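Beta-galactosidase/beta-glucuronidase (PDB 6MVF) binds flavin mononucleotide and, as a glycoside hydrolase of family 2 from a gut bacterium, probably cleaves beta-glucuronides. Local coordinates at residues A[536-541]-A[550-555]; A[490-495]-A[546-551]. All coordinates share one frame; numbering follows the deposited sequence. Where two conformers were deposited one is given.

Interaction 1: A[536-541]-A[550-555]; sequences FDFGCA and GRNNKG
A short antiparallel ribbon, pairing Phe538 with Asn552, follows strand 529-532 of the TIM barrel domain. The evidence for the register is reciprocal: Phe538 N gives a hydrogen bond to Asn552 O (3.1 Å), Asn552 N returns one to Phe538 O (2.9 Å), and Gly539 opposite Arg551 forms the adjoining non-hydrogen-bonded pair. A further rung runs from Cys540 N to Gly550 O at 2.9 Å, the donor lying well above the carbonyl plane. On the sheet face carrying Phe538 and Asn552, Asn552 CB sits over the ring as a CH-pi contact, 3.6 Å from the centroid of the Phe538 ring. With Asn552 CG anti to its own backbone nitrogen (chi1 -172°), the amide lies almost flat against the ring, the two planes 13° apart. Its ND2 is held by Asp152, while OD1 accepts from Lys554 N in an Asx turn just past the last paired residue. Beyond this turn Asp537 takes over: its carboxylate, also salt-bridged to Lys565, stands 87° to the amide plane of Asn553, and its OD1 receives the backbone Gly555 N at 3.0 Å, nearly in line with the CG-OD1 bond.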
loop_
_atom_site.group_PDB
_atom_site.type_symbol
_atom_site.label_atom_id
_atom_site.label_comp_id
_atom_site.label_asym_id
_atom_site.label_seq_id
_atom_site.Cartn_x
_atom_site.Cartn_y
_atom_site.Cartn_z
ATOM N N PHE A 536 13.025 18.866 -21.165
ATOM C CA PHE A 536 12.194 19.788 -20.417
ATOM C C PHE A 536 12.842 21.159 -20.449
ATOM O O PHE A 536 14.073 21.258 -20.385
ATOM C CB PHE A 536 12.037 19.361 -18.953
ATOM C CG PHE A 536 11.619 17.949 -18.775
ATOM C CD1 PHE A 536 10.298 17.563 -19.013
ATOM C CD2 PHE A 536 12.532 16.999 -18.364
ATOM C CE1 PHE A 536 9.903 16.237 -18.848
ATOM C CE2 PHE A 536 12.147 15.658 -18.194
ATOM C CZ PHE A 536 10.840 15.275 -18.441
ATOM N N ASP A 537 12.013 22.211 -20.555
ATOM C CA ASP A 537 12.434 23.528 -20.110
ATOM C C ASP A 537 13.150 23.395 -18.763
ATOM O O ASP A 537 12.800 22.549 -17.935
ATOM C CB ASP A 537 11.224 24.455 -19.971
ATOM C CG ASP A 537 10.318 24.501 -21.235
ATOM O OD1 ASP A 537 10.801 24.404 -22.379
ATOM O OD2 ASP A 537 9.086 24.668 -21.064
ATOM N N PHE A 538 14.181 24.204 -18.540
ATOM C CA PHE A 538 14.915 24.126 -17.279
ATOM C C PHE A 538 15.314 25.537 -16.860
ATOM O O PHE A 538 15.234 26.479 -17.659
ATOM C CB PHE A 538 16.129 23.177 -17.390
ATOM C CG PHE A 538 17.142 23.572 -18.458
ATOM C CD1 PHE A 538 16.997 23.154 -19.764
ATOM C CD2 PHE A 538 18.244 24.343 -18.142
ATOM C CE1 PHE A 538 17.916 23.503 -20.735
ATOM C CE2 PHE A 538 19.171 24.674 -19.104
ATOM C CZ PHE A 538 19.007 24.258 -20.401
ATOM N N GLY A 539 15.756 25.682 -15.612
ATOM C CA GLY A 539 16.016 26.998 -15.039
ATOM C C GLY A 539 17.405 27.555 -15.339
ATOM O O GLY A 539 18.419 26.883 -15.122
ATOM N N CYS A 540 17.446 28.771 -15.881
ATOM C CA CYS A 540 18.709 29.511 -15.999
ATOM C C CYS A 540 18.468 30.964 -15.615
ATOM O O CYS A 540 17.897 31.729 -16.400
ATOM C CB CYS A 540 19.326 29.434 -17.396
ATOM S SG CYS A 540 21.074 30.053 -17.368
ATOM N N ALA A 541 18.943 31.339 -14.425
ATOM C CA ALA A 541 18.683 32.670 -13.870
ATOM C C ALA A 541 19.065 33.810 -14.815
ATOM O O ALA A 541 18.386 34.845 -14.827
ATOM C CB ALA A 541 19.421 32.835 -12.541
ATOM N N GLY A 550 14.346 33.801 -16.887
ATOM C CA GLY A 550 14.789 32.741 -16.000
ATOM C C GLY A 550 14.857 31.338 -16.574
ATOM O O GLY A 550 15.090 30.387 -15.813
ATOM N N ARG A 551 14.686 31.166 -17.884
ATOM C CA ARG A 551 14.410 29.841 -18.414
ATOM C C ARG A 551 15.137 29.593 -19.722
ATOM O O ARG A 551 15.270 30.492 -20.558
ATOM C CB ARG A 551 12.901 29.635 -18.659
ATOM C CG ARG A 551 12.011 29.946 -17.466
ATOM C CD ARG A 551 12.171 28.918 -16.393
ATOM N NE ARG A 551 11.426 29.314 -15.202
ATOM C CZ ARG A 551 10.107 29.225 -15.057
ATOM N NH1 ARG A 551 9.350 28.740 -16.031
ATOM N NH2 ARG A 551 9.543 29.634 -13.931
ATOM N N ASN A 552 15.571 28.354 -19.902
ATOM C CA ASN A 552 15.756 27.793 -21.232
ATOM C C ASN A 552 14.462 27.073 -21.618
ATOM O O ASN A 552 14.008 26.173 -20.901
ATOM C CB ASN A 552 16.956 26.854 -21.251
ATOM C CG ASN A 552 17.318 26.396 -22.652
ATOM O OD1 ASN A 552 16.532 25.734 -23.315
ATOM N ND2 ASN A 552 18.528 26.731 -23.100
ATOM N N ASN A 553 13.842 27.500 -22.714
ATOM C CA ASN A 553 12.552 26.975 -23.141
ATOM C C ASN A 553 12.663 26.155 -24.424
ATOM O O ASN A 553 11.767 26.165 -25.274
ATOM C CB ASN A 553 11.532 28.101 -23.303
ATOM C CG ASN A 553 11.030 28.639 -21.958
ATOM O OD1 ASN A 553 10.540 27.888 -21.098
ATOM N ND2 ASN A 553 11.163 29.943 -21.772
ATOM N N LYS A 554 13.762 25.412 -24.560
ATOM C CA LYS A 554 13.969 24.497 -25.672
ATOM C C LYS A 554 13.402 23.110 -25.384
ATOM O O LYS A 554 13.742 22.154 -26.097
ATOM C CB LYS A 554 15.463 24.402 -26.028
ATOM C CG LYS A 554 16.106 25.729 -26.356
ATOM C CD LYS A 554 17.370 25.577 -27.209
ATOM C CE LYS A 554 18.066 26.937 -27.436
ATOM N NZ LYS A 554 18.704 27.472 -26.173
ATOM N N GLY A 555 12.525 22.993 -24.380
ATOM C CA GLY A 555 12.004 21.695 -23.993
ATOM C C GLY A 555 10.984 21.151 -24.978
ATOM O O GLY A 555 10.292 21.887 -25.682
#

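Interaction 2: A[490-495]-A[546-551]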
loop_
_atom_site.group_PDB
_atom_site.type_symbol
_atom_site.label_atom_id
_atom_site.label_comp_id
_atom_site.label_asym_id
_atom_site.label_seq_id
_atom_site.Cartn_x
_atom_site.Cartn_y
_atom_site.Cartn_z
ATOM N N GLU A 490 13.976 27.115 -29.373
ATOM C CA GLU A 490 13.051 27.550 -28.342
ATOM C C GLU A 490 11.630 27.463 -28.852
ATOM O O GLU A 490 11.363 27.629 -30.041
ATOM C CB GLU A 490 13.343 28.978 -27.893
ATOM C CG GLU A 490 14.761 29.150 -27.363
ATOM C CD GLU A 490 14.816 29.101 -25.862
ATOM O OE1 GLU A 490 13.715 29.220 -25.265
ATOM O OE2 GLU A 490 15.943 28.948 -25.303
ATOM N N GLY A 491 10.725 27.167 -27.930
ATOM C CA GLY A 491 9.299 27.143 -28.153
ATOM C C GLY A 491 8.599 27.625 -26.894
ATOM O O GLY A 491 8.727 27.028 -25.816
ATOM N N ILE A 492 7.882 28.733 -27.015
ATOM C CA ILE A 492 7.141 29.320 -25.910
ATOM C C ILE A 492 5.675 29.258 -26.314
ATOM O O ILE A 492 5.284 29.854 -27.322
ATOM C CB ILE A 492 7.640 30.742 -25.616
ATOM C CG1 ILE A 492 9.130 30.639 -25.239
ATOM C CG2 ILE A 492 6.831 31.397 -24.521
ATOM C CD1 ILE A 492 9.795 31.914 -24.803
ATOM N N ILE A 493 4.871 28.475 -25.584
ATOM C CA ILE A 493 3.641 27.960 -26.198
ATOM C C ILE A 493 2.469 28.942 -26.151
ATOM O O ILE A 493 1.369 28.615 -26.604
ATOM C CB ILE A 493 3.215 26.597 -25.605
ATOM C CG1 ILE A 493 3.109 26.623 -24.080
ATOM C CG2 ILE A 493 4.151 25.507 -26.036
ATOM C CD1 ILE A 493 2.794 25.273 -23.476
ATOM N N ASN A 494 2.680 30.157 -25.656
ATOM C CA ASN A 494 1.669 31.187 -25.885
ATOM C C ASN A 494 1.865 31.970 -27.192
ATOM O O ASN A 494 0.909 32.631 -27.627
ATOM C CB ASN A 494 1.604 32.157 -24.696
ATOM C CG ASN A 494 2.881 32.942 -24.508
ATOM O OD1 ASN A 494 3.854 32.424 -23.977
ATOM N ND2 ASN A 494 2.882 34.206 -24.940
ATOM N N TRP A 495 3.052 31.905 -27.842
ATOM C CA TRP A 495 3.271 32.537 -29.150
ATOM C C TRP A 495 2.910 31.576 -30.278
ATOM O O TRP A 495 3.302 30.403 -30.252
ATOM C CB TRP A 495 4.724 32.994 -29.334
ATOM C CG TRP A 495 5.312 33.749 -28.193
ATOM C CD1 TRP A 495 6.490 33.477 -27.562
ATOM C CD2 TRP A 495 4.761 34.904 -27.535
ATOM N NE1 TRP A 495 6.705 34.387 -26.543
ATOM C CE2 TRP A 495 5.659 35.269 -26.508
ATOM C CE3 TRP A 495 3.598 35.660 -27.715
ATOM C CZ2 TRP A 495 5.431 36.346 -25.669
ATOM C CZ3 TRP A 495 3.367 36.725 -26.877
ATOM C CH2 TRP A 495 4.275 37.064 -25.868
ATOM N N GLY A 546 12.284 36.084 -25.533
ATOM C CA GLY A 546 10.993 35.531 -25.882
ATOM C C GLY A 546 9.866 35.913 -24.943
ATOM O O GLY A 546 8.819 35.261 -24.952
ATOM N N GLY A 547 10.038 36.970 -24.145
ATOM C CA GLY A 547 9.015 37.386 -23.207
ATOM C C GLY A 547 8.963 36.571 -21.934
ATOM O O GLY A 547 7.956 36.607 -21.225
ATOM N N VAL A 548 10.013 35.815 -21.633
ATOM C CA VAL A 548 10.096 34.989 -20.438
ATOM C C VAL A 548 11.472 35.192 -19.845
ATOM O O VAL A 548 12.465 35.242 -20.580
ATOM C CB VAL A 548 9.869 33.494 -20.755
ATOM C CG1 VAL A 548 10.094 32.635 -19.517
ATOM C CG2 VAL A 548 8.477 33.269 -21.351
ATOM N N LYS A 549 11.538 35.311 -18.523
ATOM C CA LYS A 549 12.799 35.424 -17.812
ATOM C C LYS A 549 13.066 34.149 -17.020
ATOM O O LYS A 549 12.135 33.497 -16.542
ATOM C CB LYS A 549 12.786 36.623 -16.862
ATOM C CG LYS A 549 12.677 37.953 -17.541
ATOM C CD LYS A 549 11.945 38.933 -16.660
ATOM C CE LYS A 549 12.473 40.326 -16.862
ATOM N NZ LYS A 549 13.922 40.331 -16.542
ATOM N N GLY A 550 14.346 33.801 -16.887
ATOM C CA GLY A 550 14.789 32.741 -16.000
ATOM C C GLY A 550 14.857 31.338 -16.574
ATOM O O GLY A 550 15.090 30.387 -15.813
ATOM N N ARG A 551 14.686 31.166 -17.884
ATOM C CA ARG A 551 14.410 29.841 -18.414
ATOM C C ARG A 551 15.137 29.593 -19.722
ATOM O O ARG A 551 15.270 30.492 -20.558
ATOM C CB ARG A 551 12.901 29.635 -18.659
ATOM C CG ARG A 551 12.011 29.946 -17.466
ATOM C CD ARG A 551 12.171 28.918 -16.393
ATOM N NE ARG A 551 11.426 29.314 -15.202
ATOM C CZ ARG A 551 10.107 29.225 -15.057
ATOM N NH1 ARG A 551 9.350 28.740 -16.031
ATOM N NH2 ARG A 551 9.543 29.634 -13.931
HETATM O O HOH W 1 15.709 31.133 -23.660
#
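Trp495 NE1 gives the hydrogen bond that joins the two segments directly, meeting Gly546 O at 2.8 Å with an N-H...O angle of 153°. The acceptor lies at the indole edge, close to the ring plane, whereas the donor is tilted 29° from the carbonyl plane of Gly546. Alongside this bond the contact is apolar: Ile492 CD1 reaches Val548 CG2 at 3.9 Å, and Ile492 CG2 approaches the same methyl at 4.0 Å, the two side chains running past each other in opposite directions. One branch of Val548 thus meets both arms of Ile492. The next shell sets the indole. A type I turn from Ile492 to Trp495, closed by Trp495 N to Ile492 O (3.1 Å), brings the indole and Ile492 CD1 (3.5 Å away) to the same carbonyl, Gly546 O, and Asn494 ND2 lies over one indole face. With Trp495 CG beside the backbone nitrogen (chi1 -47°), NE1 is carried to the carbonyl. A phenylalanine here would lack the indole N-H and would probably leave Gly546 O without its donor from this loop. At the far end a water lies 2.7 Å from Glu490 OE2 and 3.2 Å from Arg551 O, so it probably mediates between them. Farther out, Asn263 of the second subunit packs on Ile492 and Val548, and Arg551, whose NE is bonded to Met60 O, also forms a salt bridge through NH2 with Glu265 of that subunit. The chemistry implies a division of labour: the one directional bond probably fixes the turn of the indole, while the Ile492-Val548 contact adds unoriented apolar packing beside the subunit interface.

From the N terminus, the chain first passes 490-495, in the loop after barrel strand 482-487, then runs through helix 507-522 and strand 529-532 before reaching 536-541. Interaction 2 closes when 546-551 returns to 490-495, across 50 intervening residues; interaction 1 closes a much shorter excursion, eight residues between 536-541 and 550-555, which holds the small hairpin of strands 543-545 and 548-549. In sequence order the two closures therefore cross, and they share Gly550 and Arg551. Their centres lie about 9 Å apart, and a probable hydrogen bond from Gly491 N to Asn553 O (3.0 Å) joins them directly. Together they tie two loops that follow barrel strands, both beside the second subunit.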